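Cytochrome P450 (Picrophilus torridus, PDB 2RFB) binds heme and probably acts as a monooxygenase, inserting one atom of molecular oxygen into its substrates. Local coordinates at residues His23-Asn34 with Leu235-Ile246. Residues are numbered along the deposited sequence; the frame is centred on the assembly and turned at random.
With HEM (protoporphyrin IX containing Fe), chain G.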
ATOM      1  N   HIS A  23      18.968   6.188   3.756  1.00 59.49           N
ATOM      2  CA  HIS A  23      19.723   6.204   4.984  1.00 59.14           C
ATOM      3  C   HIS A  23      18.720   6.186   6.154  1.00 59.89           C
ATOM      4  O   HIS A  23      18.786   5.355   7.063  1.00 59.44           O
ATOM      5  CB  HIS A  23      20.588   7.459   5.062  1.00 58.88           C
ATOM      6  CG  HIS A  23      21.291   7.616   6.375  1.00 59.15           C
ATOM      7  ND1 HIS A  23      20.907   8.546   7.323  1.00 59.37           N
ATOM      8  CD2 HIS A  23      22.320   6.924   6.922  1.00 57.86           C
ATOM      9  CE1 HIS A  23      21.696   8.439   8.383  1.00 59.41           C
ATOM     10  NE2 HIS A  23      22.561   7.467   8.165  1.00 57.95           N
ATOM     11  N   VAL A  24      17.755   7.090   6.111  1.00 60.13           N
ATOM     12  CA  VAL A  24      16.789   7.143   7.205  1.00 60.27           C
ATOM     13  C   VAL A  24      16.073   5.788   7.340  1.00 61.26           C
ATOM     14  O   VAL A  24      16.113   5.179   8.389  1.00 63.68           O
ATOM     15  CB  VAL A  24      15.772   8.341   7.031  1.00 59.70           C
ATOM     16  CG1 VAL A  24      14.512   8.111   7.855  1.00 57.71           C
ATOM     17  CG2 VAL A  24      16.464   9.661   7.354  1.00 52.75           C
ATOM     18  N   LEU A  25      15.436   5.296   6.290  1.00 61.60           N
ATOM     19  CA  LEU A  25      14.657   4.036   6.413  1.00 60.97           C
ATOM     20  C   LEU A  25      15.533   2.834   6.757  1.00 61.05           C
ATOM     21  O   LEU A  25      15.084   1.936   7.413  1.00 60.80           O
ATOM     22  CB  LEU A  25      13.825   3.748   5.142  1.00 60.61           C
ATOM     23  CG  LEU A  25      12.811   4.826   4.800  1.00 60.36           C
ATOM     24  CD1 LEU A  25      12.145   4.581   3.462  1.00 60.11           C
ATOM     25  CD2 LEU A  25      11.784   4.775   5.918  1.00 61.63           C
ATOM     26  N   MET A  26      16.763   2.782   6.271  1.00 61.58           N
ATOM     27  CA  MET A  26      17.623   1.616   6.581  1.00 61.95           C
ATOM     28  C   MET A  26      18.157   1.670   8.024  1.00 61.90           C
ATOM     29  O   MET A  26      18.696   0.680   8.540  1.00 61.02           O
ATOM     30  CB  MET A  26      18.828   1.559   5.630  1.00 62.63           C
ATOM     31  CG  MET A  26      18.525   1.166   4.185  1.00 63.78           C
ATOM     32  SD  MET A  26      18.072  -0.589   4.036  1.00 70.71           S
ATOM     33  CE  MET A  26      19.494  -1.484   4.545  1.00 64.49           C
ATOM     34  N   ASN A  27      18.047   2.835   8.676  1.00 61.87           N
ATOM     35  CA  ASN A  27      18.588   2.966  10.054  1.00 61.01           C
ATOM     36  C   ASN A  27      17.410   3.053  11.071  1.00 61.02           C
ATOM     37  O   ASN A  27      17.178   4.066  11.747  1.00 59.74           O
ATOM     38  CB  ASN A  27      19.633   4.097  10.157  1.00 59.68           C
ATOM     39  CG  ASN A  27      20.970   3.753   9.457  1.00 58.53           C
ATOM     40  OD1 ASN A  27      21.878   3.164  10.045  1.00 60.59           O
ATOM     41  ND2 ASN A  27      21.105   4.171   8.219  1.00 57.36           N
ATOM     42  N   ASP A  28      16.671   1.948  11.124  1.00 61.80           N
ATOM     43  CA  ASP A  28      15.563   1.727  12.057  1.00 64.19           C
ATOM     44  C   ASP A  28      15.892   1.962  13.540  1.00 64.75           C
ATOM     45  O   ASP A  28      15.042   2.466  14.246  1.00 66.12           O
ATOM     46  CB  ASP A  28      15.006   0.321  11.849  1.00 64.04           C
ATOM     47  CG  ASP A  28      16.072  -0.722  11.972  1.00 68.76           C
ATOM     48  OD1 ASP A  28      16.819  -0.953  11.019  1.00 71.75           O
ATOM     49  OD2 ASP A  28      16.220  -1.303  13.066  1.00 79.69           O
ATOM     50  N   LYS A  29      17.089   1.589  14.004  1.00 65.01           N
ATOM     51  CA  LYS A  29      17.559   1.899  15.362  1.00 66.25           C
ATOM     52  C   LYS A  29      17.903   3.359  15.652  1.00 65.96           C
ATOM     53  O   LYS A  29      17.940   3.767  16.827  1.00 66.58           O
ATOM     54  CB  LYS A  29      18.811   1.068  15.745  1.00 67.06           C
ATOM     55  CG  LYS A  29      18.573  -0.464  15.737  1.00 68.32           C
ATOM     56  CD  LYS A  29      19.842  -1.239  16.004  1.00 65.91           C
ATOM     57  CE  LYS A  29      19.532  -2.743  16.041  1.00 66.50           C
ATOM     58  NZ  LYS A  29      20.586  -3.536  16.770  1.00 68.72           N
ATOM     59  N   ILE A  30      18.230   4.118  14.619  1.00 65.50           N
ATOM     60  CA  ILE A  30      18.467   5.541  14.795  1.00 64.29           C
ATOM     61  C   ILE A  30      17.128   6.272  14.619  1.00 64.89           C
ATOM     62  O   ILE A  30      16.765   7.171  15.436  1.00 63.97           O
ATOM     63  CB  ILE A  30      19.573   6.088  13.842  1.00 64.50           C
ATOM     64  CG1 ILE A  30      20.918   5.395  14.117  1.00 63.72           C
ATOM     65  CG2 ILE A  30      19.730   7.600  14.017  1.00 61.84           C
ATOM     66  CD1 ILE A  30      22.044   5.710  13.129  1.00 62.71           C
ATOM     67  N   PHE A  31      16.378   5.870  13.579  1.00 64.35           N
ATOM     68  CA  PHE A  31      15.078   6.492  13.306  1.00 63.43           C
ATOM     69  C   PHE A  31      13.980   5.508  13.569  1.00 64.55           C
ATOM     70  O   PHE A  31      13.725   4.597  12.789  1.00 65.08           O
ATOM     71  CB  PHE A  31      15.013   7.091  11.900  1.00 62.07           C
ATOM     72  CG  PHE A  31      16.165   7.997  11.586  1.00 61.86           C
ATOM     73  CD1 PHE A  31      17.283   7.517  10.909  1.00 60.46           C
ATOM     74  CD2 PHE A  31      16.144   9.342  11.992  1.00 59.95           C
ATOM     75  CE1 PHE A  31      18.403   8.388  10.656  1.00 59.53           C
ATOM     76  CE2 PHE A  31      17.208  10.186  11.750  1.00 59.16           C
ATOM     77  CZ  PHE A  31      18.353   9.707  11.059  1.00 59.15           C
ATOM     78  N   SER A  32      13.313   5.723  14.693  1.00 65.82           N
ATOM     79  CA  SER A  32      12.295   4.835  15.218  1.00 66.22           C
ATOM     80  C   SER A  32      10.972   5.001  14.493  1.00 67.83           C
ATOM     81  O   SER A  32      10.746   6.010  13.851  1.00 68.69           O
ATOM     82  CB  SER A  32      12.100   5.189  16.681  1.00 65.88           C
ATOM     83  OG  SER A  32      10.942   4.588  17.192  1.00 62.73           O
ATOM     84  N   SER A  33      10.062   4.055  14.665  1.00 69.85           N
ATOM     85  CA  SER A  33       8.730   4.150  14.060  1.00 71.73           C
ATOM     86  C   SER A  33       7.566   4.632  14.946  1.00 74.28           C
ATOM     87  O   SER A  33       6.439   4.794  14.434  1.00 74.18           O
ATOM     88  CB  SER A  33       8.372   2.849  13.339  1.00 70.33           C
ATOM     89  OG  SER A  33       9.075   2.816  12.122  1.00 69.56           O
ATOM     90  N   ASN A  34       7.817   4.883  16.235  1.00 77.48           N
ATOM     91  CA  ASN A  34       6.812   5.503  17.107  1.00 81.17           C
ATOM     92  C   ASN A  34       7.411   6.595  17.945  1.00 84.23           C
ATOM     93  O   ASN A  34       8.569   6.490  18.308  1.00 84.91           O
ATOM     94  CB  ASN A  34       6.231   4.477  18.049  1.00 81.71           C
ATOM     95  CG  ASN A  34       7.296   3.649  18.699  1.00 82.29           C
ATOM     96  OD1 ASN A  34       8.188   3.131  18.015  1.00 83.84           O
ATOM     97  ND2 ASN A  34       7.219   3.503  20.016  1.00 80.67           N
ATOM     98  N   LEU A 235       6.277   9.398   4.130  1.00 66.57           N
ATOM     99  CA  LEU A 235       6.019   8.681   5.375  1.00 65.59           C
ATOM    100  C   LEU A 235       6.334   9.692   6.460  1.00 65.92           C
ATOM    101  O   LEU A 235       7.497  10.031   6.617  1.00 67.24           O
ATOM    102  CB  LEU A 235       6.988   7.537   5.520  1.00 62.98           C
ATOM    103  CG  LEU A 235       6.832   6.555   4.399  1.00 63.86           C
ATOM    104  CD1 LEU A 235       7.941   5.504   4.525  1.00 58.27           C
ATOM    105  CD2 LEU A 235       5.393   5.888   4.441  1.00 61.69           C
ATOM    106  N   PRO A 236       5.325  10.166   7.197  1.00 66.05           N
ATOM    107  CA  PRO A 236       5.587  11.198   8.222  1.00 66.79           C
ATOM    108  C   PRO A 236       6.115  10.706   9.567  1.00 67.41           C
ATOM    109  O   PRO A 236       6.587  11.519  10.376  1.00 67.16           O
ATOM    110  CB  PRO A 236       4.203  11.873   8.421  1.00 66.17           C
ATOM    111  CG  PRO A 236       3.183  10.827   8.056  1.00 65.43           C
ATOM    112  CD  PRO A 236       3.888   9.812   7.111  1.00 66.64           C
ATOM    113  N   HIS A 237       6.042   9.409   9.839  1.00 68.53           N
ATOM    114  CA  HIS A 237       6.297   8.984  11.223  1.00 69.95           C
ATOM    115  C   HIS A 237       7.645   8.302  11.415  1.00 68.91           C
ATOM    116  O   HIS A 237       7.720   7.072  11.337  1.00 70.99           O
ATOM    117  CB  HIS A 237       5.125   8.115  11.726  1.00 71.56           C
ATOM    118  CG  HIS A 237       3.826   8.870  11.822  1.00 77.26           C
ATOM    119  ND1 HIS A 237       3.723  10.104  12.447  1.00 79.93           N
ATOM    120  CD2 HIS A 237       2.590   8.596  11.331  1.00 81.18           C
ATOM    121  CE1 HIS A 237       2.481  10.547  12.350  1.00 79.70           C
ATOM    122  NE2 HIS A 237       1.770   9.646  11.692  1.00 82.67           N
ATOM    123  N   ARG A 238       8.716   9.087  11.549  1.00 66.38           N
ATOM    124  CA  ARG A 238      10.012   8.583  12.031  1.00 63.73           C
ATOM    125  C   ARG A 238      10.464   9.573  13.053  1.00 62.39           C
ATOM    126  O   ARG A 238      10.195  10.757  12.922  1.00 61.54           O
ATOM    127  CB  ARG A 238      11.098   8.485  10.961  1.00 62.63           C
ATOM    128  CG  ARG A 238      10.903   7.410   9.845  1.00 63.96           C
ATOM    129  CD  ARG A 238      10.604   6.076  10.414  1.00 60.14           C
ATOM    130  NE  ARG A 238      10.926   4.925   9.581  1.00 60.83           N
ATOM    131  CZ  ARG A 238      10.080   4.298   8.758  1.00 60.51           C
ATOM    132  NH1 ARG A 238       8.836   4.763   8.509  1.00 60.77           N
ATOM    133  NH2 ARG A 238      10.489   3.219   8.131  1.00 56.26           N
ATOM    134  N   PHE A 239      11.150   9.092  14.075  1.00 60.91           N
ATOM    135  CA  PHE A 239      11.605   9.964  15.098  1.00 60.75           C
ATOM    136  C   PHE A 239      12.992   9.507  15.436  1.00 61.41           C
ATOM    137  O   PHE A 239      13.287   8.302  15.512  1.00 62.62           O
ATOM    138  CB  PHE A 239      10.643   9.897  16.315  1.00 61.30           C
ATOM    139  CG  PHE A 239       9.209  10.184  15.940  1.00 60.91           C
ATOM    140  CD1 PHE A 239       8.424   9.205  15.382  1.00 60.89           C
ATOM    141  CD2 PHE A 239       8.685  11.461  16.064  1.00 62.17           C
ATOM    142  CE1 PHE A 239       7.126   9.486  14.966  1.00 63.33           C
ATOM    143  CE2 PHE A 239       7.388  11.740  15.637  1.00 62.76           C
ATOM    144  CZ  PHE A 239       6.612  10.760  15.107  1.00 59.88           C
ATOM    145  N   ALA A 240      13.856  10.474  15.636  1.00 60.52           N
ATOM    146  CA  ALA A 240      15.200  10.193  15.979  1.00 60.45           C
ATOM    147  C   ALA A 240      15.239   9.627  17.414  1.00 60.98           C
ATOM    148  O   ALA A 240      14.831  10.300  18.373  1.00 60.81           O
ATOM    149  CB  ALA A 240      16.015  11.469  15.864  1.00 59.73           C
ATOM    150  N   ALA A 241      15.751   8.396  17.542  1.00 60.87           N
ATOM    151  CA  ALA A 241      15.964   7.750  18.842  1.00 60.46           C
ATOM    152  C   ALA A 241      17.234   8.258  19.481  1.00 60.81           C
ATOM    153  O   ALA A 241      17.396   8.156  20.691  1.00 60.75           O
ATOM    154  CB  ALA A 241      16.010   6.209  18.696  1.00 60.10           C
ATOM    155  N   GLU A 242      18.145   8.797  18.671  1.00 61.35           N
ATOM    156  CA  GLU A 242      19.383   9.410  19.193  1.00 62.52           C
ATOM    157  C   GLU A 242      19.867  10.439  18.195  1.00 62.27           C
ATOM    158  O   GLU A 242      19.529  10.365  17.027  1.00 63.71           O
ATOM    159  CB  GLU A 242      20.483   8.361  19.401  1.00 61.74           C
ATOM    160  CG  GLU A 242      20.981   7.700  18.106  1.00 62.62           C
ATOM    161  CD  GLU A 242      22.149   6.760  18.367  1.00 64.87           C
ATOM    162  OE1 GLU A 242      23.202   7.225  18.909  1.00 70.57           O
ATOM    163  OE2 GLU A 242      22.022   5.553  18.050  1.00 66.61           O
ATOM    164  N   ASP A 243      20.664  11.383  18.658  1.00 62.31           N
ATOM    165  CA  ASP A 243      21.325  12.375  17.821  1.00 62.41           C
ATOM    166  C   ASP A 243      22.103  11.737  16.693  1.00 62.51           C
ATOM    167  O   ASP A 243      22.724  10.702  16.882  1.00 63.05           O
ATOM    168  CB  ASP A 243      22.305  13.163  18.682  1.00 62.10           C
ATOM    169  CG  ASP A 243      21.617  13.892  19.807  1.00 63.72           C
ATOM    170  OD1 ASP A 243      22.279  14.219  20.811  1.00 66.29           O
ATOM    171  OD2 ASP A 243      20.402  14.145  19.682  1.00 65.99           O
ATOM    172  N   SER A 244      22.077  12.365  15.518  1.00 62.99           N
ATOM    173  CA  SER A 244      22.882  11.930  14.374  1.00 63.35           C
ATOM    174  C   SER A 244      22.826  12.963  13.272  1.00 64.48           C
ATOM    175  O   SER A 244      21.997  13.881  13.291  1.00 65.51           O
ATOM    176  CB  SER A 244      22.431  10.589  13.845  1.00 62.12           C
ATOM    177  OG  SER A 244      21.121  10.732  13.355  1.00 64.60           O
ATOM    178  N   TYR A 245      23.710  12.792  12.302  1.00 65.34           N
ATOM    179  CA  TYR A 245      23.987  13.802  11.320  1.00 65.81           C
ATOM    180  C   TYR A 245      23.587  13.352   9.943  1.00 66.73           C
ATOM    181  O   TYR A 245      23.816  12.222   9.547  1.00 67.77           O
ATOM    182  CB  TYR A 245      25.469  14.137  11.339  1.00 65.17           C
ATOM    183  CG  TYR A 245      25.949  14.889  12.565  1.00 64.44           C
ATOM    184  CD1 TYR A 245      26.348  14.209  13.729  1.00 62.56           C
ATOM    185  CD2 TYR A 245      26.048  16.288  12.553  1.00 63.56           C
ATOM    186  CE1 TYR A 245      26.785  14.905  14.844  1.00 60.32           C
ATOM    187  CE2 TYR A 245      26.498  16.993  13.671  1.00 59.98           C
ATOM    188  CZ  TYR A 245      26.869  16.304  14.808  1.00 62.79           C
ATOM    189  OH  TYR A 245      27.362  17.027  15.916  1.00 64.68           O
ATOM    190  N   ILE A 246      22.938  14.237   9.214  1.00 67.52           N
ATOM    191  CA  ILE A 246      22.712  14.017   7.801  1.00 67.37           C
ATOM    192  C   ILE A 246      23.219  15.273   7.118  1.00 68.61           C
ATOM    193  O   ILE A 246      23.072  16.374   7.671  1.00 69.10           O
ATOM    194  CB  ILE A 246      21.284  13.849   7.546  1.00 66.94           C
ATOM    195  CG1 ILE A 246      20.774  12.751   8.478  1.00 65.56           C
ATOM    196  CG2 ILE A 246      21.016  13.578   6.018  1.00 67.72           C
ATOM    197  CD1 ILE A 246      19.616  11.953   7.935  1.00 65.12           C
TER
HETATM  198  CHA HEM G 410       4.329  -1.160   4.733  1.00 67.06           C
HETATM  199  CHB HEM G 410       3.766   1.219   0.453  1.00 69.42           C
HETATM  200  CHC HEM G 410       0.498  -2.279  -0.823  1.00 68.33           C
HETATM  201  CHD HEM G 410       0.512  -4.226   3.654  1.00 66.96           C
HETATM  202  C1A HEM G 410       4.474  -0.254   3.668  1.00 67.66           C
HETATM  203  C2A HEM G 410       5.427   0.830   3.615  1.00 69.28           C
HETATM  204  C3A HEM G 410       5.245   1.469   2.415  1.00 68.04           C
HETATM  205  C4A HEM G 410       4.216   0.775   1.729  1.00 66.90           C
HETATM  206  CMA HEM G 410       5.956   2.746   1.733  1.00 60.80           C
HETATM  207  CAA HEM G 410       6.456   1.166   4.751  1.00 66.63           C
HETATM  208  CBA HEM G 410       5.891   2.175   5.783  1.00 65.95           C
HETATM  209  CGA HEM G 410       7.047   2.462   6.701  1.00 68.71           C
HETATM  210  O1A HEM G 410       8.241   2.109   6.380  1.00 68.48           O
HETATM  211  O2A HEM G 410       6.773   3.054   7.764  1.00 68.71           O
HETATM  212  C1B HEM G 410       2.841   0.456  -0.288  1.00 69.69           C
HETATM  213  C2B HEM G 410       2.497   0.614  -1.681  1.00 70.27           C
HETATM  214  C3B HEM G 410       1.588  -0.385  -1.937  1.00 71.29           C
HETATM  215  C4B HEM G 410       1.376  -1.145  -0.764  1.00 69.01           C
HETATM  216  CMB HEM G 410       3.127   1.759  -2.591  1.00 66.08           C
HETATM  217  CAB HEM G 410       0.698  -0.908  -3.170  1.00 71.76           C
HETATM  218  CBB HEM G 410       0.993  -0.636  -4.538  1.00 75.81           C
HETATM  219  C1C HEM G 410       0.207  -3.241   0.208  1.00 68.52           C
HETATM  220  C2C HEM G 410      -0.623  -4.466   0.256  1.00 69.16           C
HETATM  221  C3C HEM G 410      -0.580  -4.938   1.527  1.00 67.58           C
HETATM  222  C4C HEM G 410       0.210  -4.064   2.300  1.00 64.98           C
HETATM  223  CMC HEM G 410      -1.475  -5.219  -0.864  1.00 64.27           C
HETATM  224  CAC HEM G 410      -1.256  -6.249   2.094  1.00 68.13           C
HETATM  225  CBC HEM G 410      -2.057  -6.236   3.175  1.00 71.68           C
HETATM  226  C1D HEM G 410       1.572  -3.561   4.353  1.00 65.90           C
HETATM  227  C2D HEM G 410       1.977  -3.818   5.716  1.00 66.09           C
HETATM  228  C3D HEM G 410       3.128  -2.835   5.998  1.00 67.48           C
HETATM  229  C4D HEM G 410       3.319  -2.129   4.796  1.00 68.18           C
HETATM  230  CMD HEM G 410       1.368  -4.824   6.744  1.00 64.98           C
HETATM  231  CAD HEM G 410       4.010  -2.571   7.265  1.00 66.98           C
HETATM  232  CBD HEM G 410       5.158  -3.604   7.256  1.00 65.85           C
HETATM  233  CGD HEM G 410       6.032  -3.422   8.455  1.00 66.13           C
HETATM  234  O1D HEM G 410       5.919  -2.338   9.114  1.00 69.00           O
HETATM  235  O2D HEM G 410       6.835  -4.351   8.766  1.00 64.53           O
HETATM  236  NA  HEM G 410       3.744  -0.278   2.475  1.00 66.60           N
HETATM  237  NB  HEM G 410       2.146  -0.668   0.250  1.00 68.85           N
HETATM  238  NC  HEM G 410       0.698  -3.066   1.503  1.00 68.05           N
HETATM  239  ND  HEM G 410       2.399  -2.537   3.831  1.00 67.06           N
HETATM  240 FE   HEM G 410       2.371  -1.814   1.996  1.00 66.12          FE
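Ser32 O takes the backbone N of Phe239 at 3.1 Å and also has Arg238 CA close by at 3.2 Å, while Phe239 O receives Ser32 N at 2.7 Å. These reciprocal bonds identify Ser32 and Phe239 as a hydrogen-bonded antiparallel pair; beside it Phe31 and Ala240 form the non-hydrogen-bonded one, and Ala241 N reaches Ile30 O at 2.6 Å in a nearly straight bond (167° at the hydrogen). Strand 31-32, which follows helix 18-26, thus pairs with strand 239-240, part of the small beta region beside the helical body of the P450 fold, and backbone bonds from Arg238 and Ala240 continue to strand 256-259 and the turn before it. On the heme side, a bend at the second torsion (chi2 -51°) turns the Arg238 chain toward the heme, where the guanidinium meets one propionate through two bonds, NH1 to O2A at 2.8 Å and NH2 to O1A at 3.1 Å. Ser33 OG sits over the centre of one guanidinium face, and Leu25 CD2 lies off-centre over the other. His293 and Arg59 are hydrogen-bonded to the heme as well. A leucine in place of Arg238 would probably leave this propionate without the two N-H bonds described and without the positive charge beside it. Farther along, Ile246 CD1 approaches Val24 CG2 at 3.9 Å and Phe31 CZ at 4.0 Å, and meets the His23 ring at its edge.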